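Local coordinates for protein transcriptional regulator (Vibrio vulnificus, PDB 4IVN) that probably represses transcription of the nan operon for sialic acid catabolism, binding DNA through an RpiR-type helix-turn-helix domain and ManNAc-6-phosphate through a SIS domain, at residues L8-S13 with M62-Y67; S19-V24 with E52-R57; A26-E31 with A45-T50; R227-L232 with A238-A243. All coordinates share one frame; numbering follows the deposited sequence.

Contact 1 of 4, residues L8-S13 with M62-Y67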
loop_
_atom_site.group_PDB
_atom_site.type_symbol
_atom_site.label_atom_id
_atom_site.label_comp_id
_atom_site.label_asym_id
_atom_site.label_seq_id
_atom_site.Cartn_x
_atom_site.Cartn_y
_atom_site.Cartn_z
ATOM N N LEU A 8 5.396 27.399 -21.876
ATOM C CA LEU A 8 4.144 28.144 -22.105
ATOM C C LEU A 8 4.326 29.404 -22.967
ATOM O O LEU A 8 3.492 29.702 -23.851
ATOM C CB LEU A 8 3.390 28.455 -20.810
ATOM C CG LEU A 8 2.689 27.249 -20.163
ATOM C CD1 LEU A 8 2.212 27.621 -18.771
ATOM C CD2 LEU A 8 1.537 26.748 -21.024
ATOM N N VAL A 9 5.423 30.121 -22.736
ATOM C CA VAL A 9 5.780 31.247 -23.623
ATOM C C VAL A 9 6.041 30.741 -25.051
ATOM O O VAL A 9 5.588 31.372 -26.013
ATOM C CB VAL A 9 7.012 32.079 -23.135
ATOM C CG1 VAL A 9 7.364 33.215 -24.155
ATOM C CG2 VAL A 9 6.773 32.580 -21.706
ATOM N N ARG A 10 6.754 29.613 -25.193
ATOM C CA ARG A 10 7.089 29.124 -26.526
ATOM C C ARG A 10 5.843 28.731 -27.243
ATOM O O ARG A 10 5.728 29.024 -28.444
ATOM C CB ARG A 10 8.193 28.069 -26.547
ATOM C CG ARG A 10 9.559 28.656 -26.178
ATOM C CD ARG A 10 10.730 27.755 -26.550
ATOM N NE ARG A 10 10.487 26.396 -26.077
ATOM C CZ ARG A 10 9.796 25.476 -26.757
ATOM N NH1 ARG A 10 9.289 25.750 -27.958
ATOM N NH2 ARG A 10 9.600 24.282 -26.229
ATOM N N LEU A 11 4.866 28.183 -26.503
ATOM C CA LEU A 11 3.589 27.737 -27.108
ATOM C C LEU A 11 2.870 28.943 -27.705
ATOM O O LEU A 11 2.487 28.954 -28.889
ATOM C CB LEU A 11 2.693 27.000 -26.100
ATOM C CG LEU A 11 1.465 26.133 -26.498
ATOM C CD1 LEU A 11 1.653 25.213 -27.704
ATOM C CD2 LEU A 11 1.002 25.306 -25.298
ATOM N N ARG A 12 2.672 29.939 -26.865
ATOM C CA ARG A 12 2.140 31.228 -27.295
ATOM C C ARG A 12 2.750 31.819 -28.599
ATOM O O ARG A 12 2.031 32.084 -29.575
ATOM C CB ARG A 12 2.313 32.230 -26.156
ATOM C CG ARG A 12 1.131 32.303 -25.226
ATOM C CD ARG A 12 -0.065 32.895 -25.958
ATOM N NE ARG A 12 0.323 33.709 -27.111
ATOM C CZ ARG A 12 -0.520 34.460 -27.826
ATOM N NH1 ARG A 12 -1.809 34.518 -27.505
ATOM N NH2 ARG A 12 -0.074 35.168 -28.860
ATOM N N SER A 13 4.062 32.047 -28.591
ATOM C CA SER A 13 4.691 32.788 -29.668
ATOM C C SER A 13 4.912 31.890 -30.872
ATOM O O SER A 13 4.599 32.283 -31.984
ATOM C CB SER A 13 5.974 33.527 -29.224
ATOM O OG SER A 13 6.842 32.711 -28.455
ATOM N N MET A 62 6.913 21.098 -31.160
ATOM C CA MET A 62 7.391 22.036 -30.152
ATOM C C MET A 62 8.706 21.570 -29.631
ATOM O O MET A 62 9.226 22.181 -28.710
ATOM C CB MET A 62 6.429 22.173 -29.011
ATOM C CG MET A 62 5.020 22.462 -29.477
ATOM S SD MET A 62 4.637 23.731 -28.313
ATOM C CE MET A 62 5.579 25.051 -29.109
ATOM N N GLY A 63 9.247 20.506 -30.236
ATOM C CA GLY A 63 10.578 20.038 -29.890
ATOM C C GLY A 63 10.593 19.013 -28.758
ATOM O O GLY A 63 11.631 18.768 -28.178
ATOM N N TYR A 64 9.452 18.422 -28.428
ATOM C CA TYR A 64 9.421 17.375 -27.387
ATOM C C TYR A 64 9.362 16.035 -28.057
ATOM O O TYR A 64 9.080 15.989 -29.246
ATOM C CB TYR A 64 8.215 17.543 -26.460
ATOM C CG TYR A 64 8.360 18.789 -25.676
ATOM C CD1 TYR A 64 9.135 18.828 -24.518
ATOM C CD2 TYR A 64 7.795 19.967 -26.143
ATOM C CE1 TYR A 64 9.320 20.006 -23.816
ATOM C CE2 TYR A 64 7.977 21.162 -25.453
ATOM C CZ TYR A 64 8.744 21.168 -24.307
ATOM O OH TYR A 64 8.846 22.365 -23.655
ATOM N N LYS A 65 9.614 14.963 -27.309
ATOM C CA LYS A 65 9.586 13.620 -27.881
ATOM C C LYS A 65 8.173 13.138 -28.120
ATOM O O LYS A 65 7.959 12.234 -28.961
ATOM C CB LYS A 65 10.337 12.609 -27.030
ATOM C CG LYS A 65 11.835 12.712 -27.231
ATOM C CD LYS A 65 12.558 12.817 -25.912
ATOM C CE LYS A 65 13.908 13.474 -26.159
ATOM N NZ LYS A 65 14.150 14.567 -25.175
ATOM N N GLY A 66 7.206 13.733 -27.408
ATOM C CA GLY A 66 5.853 13.170 -27.385
ATOM C C GLY A 66 5.032 13.807 -26.268
ATOM O O GLY A 66 5.486 14.764 -25.636
ATOM N N TYR A 67 3.827 13.279 -26.018
ATOM C CA TYR A 67 2.919 13.905 -25.057
ATOM C C TYR A 67 3.495 13.854 -23.643
ATOM O O TYR A 67 3.474 14.855 -22.895
ATOM C CB TYR A 67 1.552 13.223 -25.098
ATOM C CG TYR A 67 0.658 13.777 -24.065
ATOM C CD1 TYR A 67 0.198 15.098 -24.188
ATOM C CD2 TYR A 67 0.363 13.057 -22.876
ATOM C CE1 TYR A 67 -0.599 15.680 -23.204
ATOM C CE2 TYR A 67 -0.462 13.632 -21.891
ATOM C CZ TYR A 67 -0.964 14.938 -22.085
ATOM O OH TYR A 67 -1.715 15.619 -21.134
#

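Contact 2 of 4, residues S19-V24 with E52-R57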
loop_
_atom_site.group_PDB
_atom_site.type_symbol
_atom_site.label_atom_id
_atom_site.label_comp_id
_atom_site.label_asym_id
_atom_site.label_seq_id
_atom_site.Cartn_x
_atom_site.Cartn_y
_atom_site.Cartn_z
ATOM N N SER A 19 -0.880 25.064 -37.920
ATOM C CA SER A 19 -2.177 24.841 -38.577
ATOM C C SER A 19 -3.379 25.038 -37.644
ATOM O O SER A 19 -3.218 25.027 -36.431
ATOM C CB SER A 19 -2.246 23.411 -39.134
ATOM O OG SER A 19 -2.397 22.458 -38.068
ATOM N N LYS A 20 -4.578 25.192 -38.215
ATOM C CA LYS A 20 -5.814 25.328 -37.426
ATOM C C LYS A 20 -5.987 24.167 -36.436
ATOM O O LYS A 20 -6.335 24.388 -35.271
ATOM C CB LYS A 20 -7.090 25.459 -38.295
ATOM C CG LYS A 20 -8.339 25.650 -37.426
ATOM C CD LYS A 20 -9.482 26.414 -38.069
ATOM C CE LYS A 20 -10.699 25.520 -38.233
ATOM N NZ LYS A 20 -11.900 26.295 -38.641
ATOM N N LYS A 21 -5.777 22.940 -36.906
ATOM C CA LYS A 21 -6.051 21.795 -36.079
ATOM C C LYS A 21 -5.111 21.838 -34.843
ATOM O O LYS A 21 -5.559 21.707 -33.675
ATOM C CB LYS A 21 -5.908 20.503 -36.894
ATOM C CG LYS A 21 -6.740 19.326 -36.369
ATOM C CD LYS A 21 -7.150 18.357 -37.494
ATOM C CE LYS A 21 -7.205 16.875 -37.066
ATOM N NZ LYS A 21 -7.953 16.432 -35.840
ATOM N N LEU A 22 -3.820 22.033 -35.099
ATOM C CA LEU A 22 -2.815 22.195 -34.034
ATOM C C LEU A 22 -3.134 23.403 -33.099
ATOM O O LEU A 22 -2.924 23.317 -31.895
ATOM C CB LEU A 22 -1.389 22.274 -34.618
ATOM C CG LEU A 22 -0.449 21.062 -34.789
ATOM C CD1 LEU A 22 -1.070 19.690 -34.633
ATOM C CD2 LEU A 22 0.227 21.125 -36.148
ATOM N N ARG A 23 -3.679 24.486 -33.666
ATOM C CA ARG A 23 -4.042 25.728 -32.927
ATOM C C ARG A 23 -5.110 25.451 -31.904
ATOM O O ARG A 23 -5.094 26.043 -30.818
ATOM C CB ARG A 23 -4.566 26.862 -33.841
ATOM C CG ARG A 23 -3.489 27.677 -34.552
ATOM C CD ARG A 23 -4.021 28.975 -35.187
ATOM N NE ARG A 23 -2.990 30.021 -35.119
ATOM C CZ ARG A 23 -2.902 30.968 -34.174
ATOM N NH1 ARG A 23 -3.806 31.069 -33.199
ATOM N NH2 ARG A 23 -1.899 31.835 -34.208
ATOM N N VAL A 24 -6.041 24.559 -32.260
ATOM C CA VAL A 24 -7.109 24.193 -31.336
ATOM C C VAL A 24 -6.467 23.563 -30.102
ATOM O O VAL A 24 -6.810 23.875 -28.961
ATOM C CB VAL A 24 -8.076 23.208 -32.011
ATOM C CG1 VAL A 24 -8.921 22.491 -30.973
ATOM C CG2 VAL A 24 -8.980 23.976 -33.018
ATOM N N GLU A 52 -5.229 11.573 -31.296
ATOM C CA GLU A 52 -4.004 11.550 -30.546
ATOM C C GLU A 52 -2.832 11.875 -31.453
ATOM O O GLU A 52 -1.827 12.404 -31.000
ATOM C CB GLU A 52 -3.796 10.190 -29.908
ATOM C CG GLU A 52 -4.937 9.785 -29.015
ATOM C CD GLU A 52 -4.646 8.495 -28.253
ATOM O OE1 GLU A 52 -3.500 7.983 -28.330
ATOM O OE2 GLU A 52 -5.569 8.018 -27.556
ATOM N N ALA A 53 -2.947 11.553 -32.722
ATOM C CA ALA A 53 -1.854 11.943 -33.675
ATOM C C ALA A 53 -1.621 13.474 -33.746
ATOM O O ALA A 53 -0.493 13.960 -33.937
ATOM C CB ALA A 53 -2.146 11.419 -35.070
ATOM N N THR A 54 -2.724 14.215 -33.675
ATOM C CA THR A 54 -2.668 15.681 -33.735
ATOM C C THR A 54 -1.926 16.201 -32.481
ATOM O O THR A 54 -1.018 17.028 -32.581
ATOM C CB THR A 54 -4.065 16.313 -33.850
ATOM O OG1 THR A 54 -4.746 15.802 -34.992
ATOM C CG2 THR A 54 -3.943 17.847 -34.004
ATOM N N VAL A 55 -2.278 15.647 -31.321
ATOM C CA VAL A 55 -1.692 16.080 -30.052
ATOM C C VAL A 55 -0.194 15.792 -30.100
ATOM O O VAL A 55 0.610 16.654 -29.744
ATOM C CB VAL A 55 -2.372 15.322 -28.875
ATOM C CG1 VAL A 55 -1.748 15.667 -27.533
ATOM C CG2 VAL A 55 -3.866 15.620 -28.837
ATOM N N VAL A 56 0.162 14.579 -30.571
ATOM C CA VAL A 56 1.559 14.184 -30.674
ATOM C C VAL A 56 2.311 15.140 -31.606
ATOM O O VAL A 56 3.418 15.604 -31.270
ATOM C CB VAL A 56 1.730 12.720 -31.182
ATOM C CG1 VAL A 56 3.184 12.420 -31.389
ATOM C CG2 VAL A 56 1.160 11.679 -30.201
ATOM N N ARG A 57 1.708 15.453 -32.766
ATOM C CA ARG A 57 2.355 16.331 -33.711
ATOM C C ARG A 57 2.604 17.693 -33.095
ATOM O O ARG A 57 3.696 18.247 -33.247
ATOM C CB ARG A 57 1.583 16.422 -35.053
ATOM C CG ARG A 57 2.438 16.904 -36.219
ATOM C CD ARG A 57 1.647 16.969 -37.533
ATOM N NE ARG A 57 0.287 16.456 -37.344
ATOM C CZ ARG A 57 -0.821 17.015 -37.830
ATOM N NH1 ARG A 57 -0.742 18.113 -38.582
ATOM N NH2 ARG A 57 -2.010 16.461 -37.562
HETATM O O HOH W 1 -2.558 20.092 -39.029
#

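Contact 3 of 4, residues A26-E31 with A45-T50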
loop_
_atom_site.group_PDB
_atom_site.type_symbol
_atom_site.label_atom_id
_atom_site.label_comp_id
_atom_site.label_asym_id
_atom_site.label_seq_id
_atom_site.Cartn_x
_atom_site.Cartn_y
_atom_site.Cartn_z
ATOM N N ALA A 26 -3.236 23.836 -29.223
ATOM C CA ALA A 26 -2.360 24.794 -28.553
ATOM C C ALA A 26 -3.244 25.678 -27.657
ATOM O O ALA A 26 -2.939 25.892 -26.478
ATOM C CB ALA A 26 -1.520 25.594 -29.569
ATOM N N ASP A 27 -4.398 26.083 -28.169
ATOM C CA ASP A 27 -5.306 27.011 -27.423
ATOM C C ASP A 27 -5.914 26.400 -26.155
ATOM O O ASP A 27 -6.005 27.082 -25.095
ATOM C CB ASP A 27 -6.444 27.530 -28.297
ATOM C CG ASP A 27 -6.040 28.712 -29.146
ATOM O OD1 ASP A 27 -5.104 29.437 -28.760
ATOM O OD2 ASP A 27 -6.665 28.946 -30.206
ATOM N N TYR A 28 -6.369 25.157 -26.285
ATOM C CA TYR A 28 -6.888 24.412 -25.140
ATOM C C TYR A 28 -5.814 24.296 -24.053
ATOM O O TYR A 28 -6.101 24.498 -22.879
ATOM C CB TYR A 28 -7.439 23.031 -25.528
ATOM C CG TYR A 28 -7.990 22.236 -24.365
ATOM C CD1 TYR A 28 -9.363 22.204 -24.092
ATOM C CD2 TYR A 28 -7.134 21.471 -23.525
ATOM C CE1 TYR A 28 -9.869 21.475 -22.991
ATOM C CE2 TYR A 28 -7.645 20.737 -22.450
ATOM C CZ TYR A 28 -9.009 20.745 -22.193
ATOM O OH TYR A 28 -9.486 20.038 -21.109
ATOM N N ILE A 29 -4.573 23.992 -24.425
ATOM C CA ILE A 29 -3.546 23.856 -23.427
ATOM C C ILE A 29 -3.234 25.191 -22.743
ATOM O O ILE A 29 -3.045 25.232 -21.514
ATOM C CB ILE A 29 -2.249 23.265 -24.037
ATOM C CG1 ILE A 29 -2.530 21.856 -24.587
ATOM C CG2 ILE A 29 -1.217 23.115 -22.940
ATOM C CD1 ILE A 29 -1.446 21.253 -25.491
ATOM N N LEU A 30 -3.116 26.260 -23.534
ATOM C CA LEU A 30 -2.772 27.597 -23.026
ATOM C C LEU A 30 -3.835 28.057 -22.023
ATOM O O LEU A 30 -3.528 28.831 -21.091
ATOM C CB LEU A 30 -2.649 28.646 -24.170
ATOM C CG LEU A 30 -1.336 28.694 -24.971
ATOM C CD1 LEU A 30 -1.469 29.527 -26.283
ATOM C CD2 LEU A 30 -0.202 29.200 -24.091
ATOM N N GLU A 31 -5.079 27.605 -22.234
ATOM C CA GLU A 31 -6.186 27.979 -21.368
ATOM C C GLU A 31 -6.407 27.070 -20.207
ATOM O O GLU A 31 -7.057 27.482 -19.267
ATOM C CB GLU A 31 -7.499 28.182 -22.129
ATOM C CG GLU A 31 -7.409 29.370 -23.070
ATOM C CD GLU A 31 -8.275 29.254 -24.315
ATOM O OE1 GLU A 31 -9.426 28.781 -24.229
ATOM O OE2 GLU A 31 -7.801 29.681 -25.383
ATOM N N ALA A 45 -6.833 14.542 -26.328
ATOM C CA ALA A 45 -7.454 14.267 -27.607
ATOM C C ALA A 45 -8.968 14.412 -27.568
ATOM O O ALA A 45 -9.561 15.134 -28.417
ATOM C CB ALA A 45 -7.034 12.906 -28.154
ATOM N N ARG A 46 -9.603 13.758 -26.604
ATOM C CA ARG A 46 -11.048 13.896 -26.435
ATOM C C ARG A 46 -11.497 15.314 -26.142
ATOM O O ARG A 46 -12.446 15.814 -26.746
ATOM C CB ARG A 46 -11.532 13.049 -25.244
ATOM C CG ARG A 46 -11.483 11.555 -25.420
ATOM C CD ARG A 46 -11.861 10.906 -24.079
ATOM N NE ARG A 46 -13.309 10.643 -23.946
ATOM C CZ ARG A 46 -14.183 11.358 -23.229
ATOM N NH1 ARG A 46 -13.836 12.435 -22.516
ATOM N NH2 ARG A 46 -15.430 10.968 -23.211
ATOM N N ASN A 47 -10.870 15.947 -25.154
ATOM C CA ASN A 47 -11.294 17.285 -24.770
ATOM C C ASN A 47 -11.141 18.327 -25.892
ATOM O O ASN A 47 -11.787 19.373 -25.861
ATOM C CB ASN A 47 -10.500 17.739 -23.569
ATOM C CG ASN A 47 -10.742 16.857 -22.376
ATOM O OD1 ASN A 47 -11.806 16.225 -22.270
ATOM N ND2 ASN A 47 -9.764 16.782 -21.489
ATOM N N THR A 48 -10.248 18.057 -26.841
ATOM C CA THR A 48 -10.056 18.978 -27.936
ATOM C C THR A 48 -10.771 18.513 -29.218
ATOM O O THR A 48 -10.759 19.240 -30.226
ATOM C CB THR A 48 -8.569 19.126 -28.280
ATOM O OG1 THR A 48 -8.044 17.829 -28.579
ATOM C CG2 THR A 48 -7.793 19.868 -27.140
ATOM N N GLN A 49 -11.373 17.325 -29.169
ATOM C CA GLN A 49 -11.948 16.662 -30.355
ATOM C C GLN A 49 -10.946 16.578 -31.531
ATOM O O GLN A 49 -11.267 16.953 -32.672
ATOM C CB GLN A 49 -13.199 17.411 -30.830
ATOM C CG GLN A 49 -14.472 17.241 -29.997
ATOM C CD GLN A 49 -15.475 18.342 -30.337
ATOM O OE1 GLN A 49 -15.311 19.491 -29.918
ATOM N NE2 GLN A 49 -16.497 18.010 -31.125
ATOM N N THR A 50 -9.735 16.096 -31.268
ATOM C CA THR A 50 -8.714 15.924 -32.300
ATOM C C THR A 50 -8.201 14.502 -32.101
ATOM O O THR A 50 -8.479 13.877 -31.080
ATOM C CB THR A 50 -7.593 17.027 -32.201
ATOM O OG1 THR A 50 -6.802 16.864 -30.998
ATOM C CG2 THR A 50 -8.186 18.427 -32.152
#

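Contact 4 of 4, residues R227-L232 with A238-A243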
loop_
_atom_site.group_PDB
_atom_site.type_symbol
_atom_site.label_atom_id
_atom_site.label_comp_id
_atom_site.label_asym_id
_atom_site.label_seq_id
_atom_site.Cartn_x
_atom_site.Cartn_y
_atom_site.Cartn_z
ATOM N N ARG A 227 -8.293 11.378 -7.719
ATOM C CA ARG A 227 -6.924 11.996 -7.808
ATOM C C ARG A 227 -6.022 11.411 -8.876
ATOM O O ARG A 227 -5.083 10.696 -8.534
ATOM C CB ARG A 227 -6.140 11.865 -6.511
ATOM C CG ARG A 227 -7.000 12.164 -5.322
ATOM C CD ARG A 227 -6.692 13.545 -4.732
ATOM N NE ARG A 227 -7.767 14.466 -5.101
ATOM C CZ ARG A 227 -9.038 14.434 -4.648
ATOM N NH1 ARG A 227 -9.487 13.546 -3.779
ATOM N NH2 ARG A 227 -9.884 15.339 -5.090
ATOM N N PRO A 228 -6.200 11.864 -10.145
ATOM C CA PRO A 228 -5.311 11.516 -11.244
ATOM C C PRO A 228 -3.905 11.945 -10.881
ATOM O O PRO A 228 -3.695 13.011 -10.299
ATOM C CB PRO A 228 -5.784 12.442 -12.360
ATOM C CG PRO A 228 -7.179 12.800 -12.072
ATOM C CD PRO A 228 -7.353 12.689 -10.586
ATOM N N GLU A 229 -2.901 11.169 -11.259
ATOM C CA GLU A 229 -1.514 11.624 -10.979
ATOM C C GLU A 229 -1.027 12.562 -12.061
ATOM O O GLU A 229 -1.492 12.460 -13.177
ATOM C CB GLU A 229 -0.579 10.369 -10.949
ATOM C CG GLU A 229 -0.934 9.571 -9.715
ATOM C CD GLU A 229 0.056 8.525 -9.385
ATOM O OE1 GLU A 229 0.768 8.038 -10.300
ATOM O OE2 GLU A 229 0.098 8.123 -8.217
ATOM N N GLY A 230 -0.068 13.438 -11.761
ATOM C CA GLY A 230 0.559 14.339 -12.774
ATOM C C GLY A 230 2.048 13.995 -12.751
ATOM O O GLY A 230 2.468 13.157 -11.923
ATOM N N PRO A 231 2.852 14.663 -13.598
ATOM C CA PRO A 231 4.237 14.332 -13.765
ATOM C C PRO A 231 5.005 14.430 -12.455
ATOM O O PRO A 231 6.024 13.752 -12.311
ATOM C CB PRO A 231 4.735 15.414 -14.768
ATOM C CG PRO A 231 3.483 15.666 -15.643
ATOM C CD PRO A 231 2.463 15.783 -14.496
ATOM N N LEU A 232 4.585 15.318 -11.558
ATOM C CA LEU A 232 5.339 15.565 -10.343
ATOM C C LEU A 232 4.614 14.987 -9.093
ATOM O O LEU A 232 5.122 15.156 -7.968
ATOM C CB LEU A 232 5.505 17.070 -10.122
ATOM C CG LEU A 232 6.465 17.787 -11.065
ATOM C CD1 LEU A 232 6.428 19.309 -10.846
ATOM C CD2 LEU A 232 7.852 17.208 -10.801
ATOM N N ALA A 238 -2.543 10.300 -1.569
ATOM C CA ALA A 238 -3.934 10.529 -1.839
ATOM C C ALA A 238 -4.400 9.785 -3.151
ATOM O O ALA A 238 -5.554 9.338 -3.229
ATOM C CB ALA A 238 -4.261 12.037 -1.840
ATOM N N SER A 239 -3.499 9.570 -4.107
ATOM C CA SER A 239 -3.830 8.766 -5.292
ATOM C C SER A 239 -3.821 7.252 -4.998
ATOM O O SER A 239 -4.728 6.519 -5.438
ATOM C CB SER A 239 -2.862 9.049 -6.413
ATOM O OG SER A 239 -3.054 10.398 -6.770
ATOM N N LYS A 240 -2.862 6.800 -4.218
ATOM C CA LYS A 240 -2.752 5.390 -3.936
ATOM C C LYS A 240 -3.830 4.929 -2.941
ATOM O O LYS A 240 -4.263 3.786 -2.982
ATOM C CB LYS A 240 -1.370 5.068 -3.348
ATOM C CG LYS A 240 -0.160 5.358 -4.280
ATOM C CD LYS A 240 -0.207 4.599 -5.652
ATOM C CE LYS A 240 -0.655 5.494 -6.798
ATOM N NZ LYS A 240 -0.463 4.786 -8.158
ATOM N N VAL A 241 -4.259 5.815 -2.055
ATOM C CA VAL A 241 -5.190 5.385 -1.032
ATOM C C VAL A 241 -6.510 5.023 -1.696
ATOM O O VAL A 241 -7.158 4.054 -1.314
ATOM C CB VAL A 241 -5.314 6.392 0.136
ATOM C CG1 VAL A 241 -6.234 7.542 -0.241
ATOM C CG2 VAL A 241 -5.868 5.662 1.371
ATOM N N GLY A 242 -6.915 5.739 -2.729
ATOM C CA GLY A 242 -8.159 5.325 -3.363
ATOM C C GLY A 242 -8.040 4.054 -4.181
ATOM O O GLY A 242 -9.018 3.301 -4.288
ATOM N N ALA A 243 -6.851 3.841 -4.786
ATOM C CA ALA A 243 -6.556 2.566 -5.565
ATOM C C ALA A 243 -6.625 1.375 -4.583
ATOM O O ALA A 243 -7.295 0.346 -4.854
ATOM C CB ALA A 243 -5.223 2.641 -6.292
HETATM O O HOH W 2 1.706 5.349 -9.833
#

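Contact 1 of 4, residues L8-S13 with M62-Y67
Helix 7-13 passes the loop that follows helix 52-61, with Leu11 and Met62 as the nearest backbone pair, their CA atoms 7.5 Å apart. Both pieces belong to the RpiR-family helix-turn-helix domain. The loop begins with a Schellman motif, in which Gly63 takes the positive phi that ends helix 52-61, and this turn presents the carbonyl of Met62 to the N-terminal helix. Arg10 takes it: NH2 donates to Met62 O at 3.3 Å, meeting the oxygen close to the line of the C=O bond (C=O...N angle 160°) but tilted out of the guanidinium plane. The same NH2 makes a weak, bent bond to Tyr64 OH, also 3.3 Å, with the tyrosine's CE2 lying at the edge of the guanidinium and the two planes 30° apart. The bend at chi3 turns the arginine's end to that position. On the buried side, Leu11 has CG anti to its N (chi1 -165°), which carries the branch towards Met62 and towards Ala26 and Ile29 of helix 20-36. The methionine, bent at chi2 and chi3, crosses the leucine at about a right angle, and its SD rests 3.4 Å from Leu11 CD1.

Contact 2 of 4, residues S19-V24 with E52-R57
Leu22, Thr54 and Arg57 make most of the contact between helices 20-36 and 52-61 of the helix-turn-helix domain, whose short segments cross nearly perpendicularly (-84°) with their axes 9.5 Å apart. Leu22 sits in the middle. Its CD1 reaches Thr54 on two fronts, lying 3.4 Å from the backbone Thr54 O and 3.5 Å from Thr54 CG2, a methyl pair closer than usual for carbon atoms. Thr54 offers that methyl because its CG2 is anti to the backbone N, which leaves OG1 beside the N, where it meets Ser51 and Lys21. The same CD1 also stands 4.2 Å above the guanidinium plane of Arg57, over its centre, while CD2 comes to 4.0 Å from Arg57 NH1. One methyl of the leucine thus fills the corner between the threonine and the flat end of the arginine. Lys21 runs across Thr54 at about a right angle and gives a weak bond from NZ to Thr54 OG1, whose main partner is the hydroxyl of Ser51. At the start of helix 20-36, Ser19 is the N-cap, its OG weakly accepting from Leu22 N; a water links Ser19 OG (2.6 Å) to Arg57 NH1 (2.7 Å). With its direct polar bond weak and its cap-to-arginine link carried by water, the contact probably depends mainly on how Leu22 fits against Thr54 and the guanidinium face.

Contact 3 of 4, residues A26-E31 with A45-T50
Tyr28 lies across the end of helix 41-48 and meets two successive residues, Asn47 and Thr48, with its CA 6.9 Å from that of Thr48. This is helix-on-helix packing within the helix-turn-helix domain, made at the C-terminal turn of helix 41-48, where Gln49 with positive phi closes a Schellman motif. With CG anti to the backbone N (chi1 -180°), the ring leaves helix 20-36 in the direction of Asn47 and Thr48. Near its root, Thr48 CG2 touches Tyr28 CB at 3.6 Å and CG at 3.7 Å. Thr48 puts that methyl anti to its carbonyl carbon and holds OG1 between N and C (chi1 57°), where the hydroxyl bonds back to Leu44 O and accepts from Thr50 OG1 at 2.9 Å. Those two bonds probably hold the rotation of the side chain, with the methyl turned to the tyrosine. Further out, Asn47 CB packs 3.6 Å from Tyr28 CZ, and its amide plane is inclined 30° to the ring. Asn47 ND2 ends 3.3 Å from Tyr28 OH. Both polar ends also meet Gln39, its NE2 bonding the tyrosine OH and its OE1 receiving a weak bond from the asparagine ND2. Around the contact, Ile29 reaches Leu58 of helix 52-61, Ala26 and Leu30 rest on Leu11 of helix 7-13, and Thr50 leads towards helix 52-61 through Val55.

Contact 4 of 4, residues R227-L232 with A238-A243
The tight part of this contact is at Arg227 and Ser239, whose CA atoms are 5.1 Å apart where the loop after strand 221-224 runs alongside the start of helix 237-257 in the SIS domain. Ser239 OG donates to Arg227 O at 2.7 Å, reaching the oxygen 23° out of the carbonyl plane. Glu229 stretches out to put OE2 3.6 Å from Ser239 CB and 3.4 Å from Lys240 NZ, a salt bridge in which the two side chains cross at about a right angle. The lysine points away from the loop at its CB but returns through bends at chi2 and chi3. A water that accepts from Lys240 NZ also lies within bonding distance of Glu229 OE1, while OE2 accepts from Gly235 N and NZ bonds to Ser183 OG. Looser packing lies at Arg227's outer end: CD only grazes Ala238 CB at 4.1 Å, and the guanidinium goes on to Ser104 and Asp107 of helix 93-111. The Lys240 side chain comes within about 4 Å of the bound ManNAc-6-phosphate, which touches Gly230 and Pro231. The loop's far end packs on helix 67-78, while Val241 meets Val241 of the second subunit and Lys240 lies against helix 137-151.

From the N terminus, helix 7-13 opens contact 1, which closes only at the loop before helix 67-78 and so encloses contacts 2 and 3. Contact 2 brings the start of helix 20-36 to helix 52-61. Inside its loop, contact 3 joins a later part of helix 20-36 to the end of helix 41-48. The three are nested and touch one another, binding the helices of the helix-turn-helix domain into one bundle, with helix 20-36 shared by contacts 2 and 3. Contact 4 comes later, in series, closing a short loop in the SIS domain beside the ligand pocket; its nearest atoms are about 7 Å from contact 1.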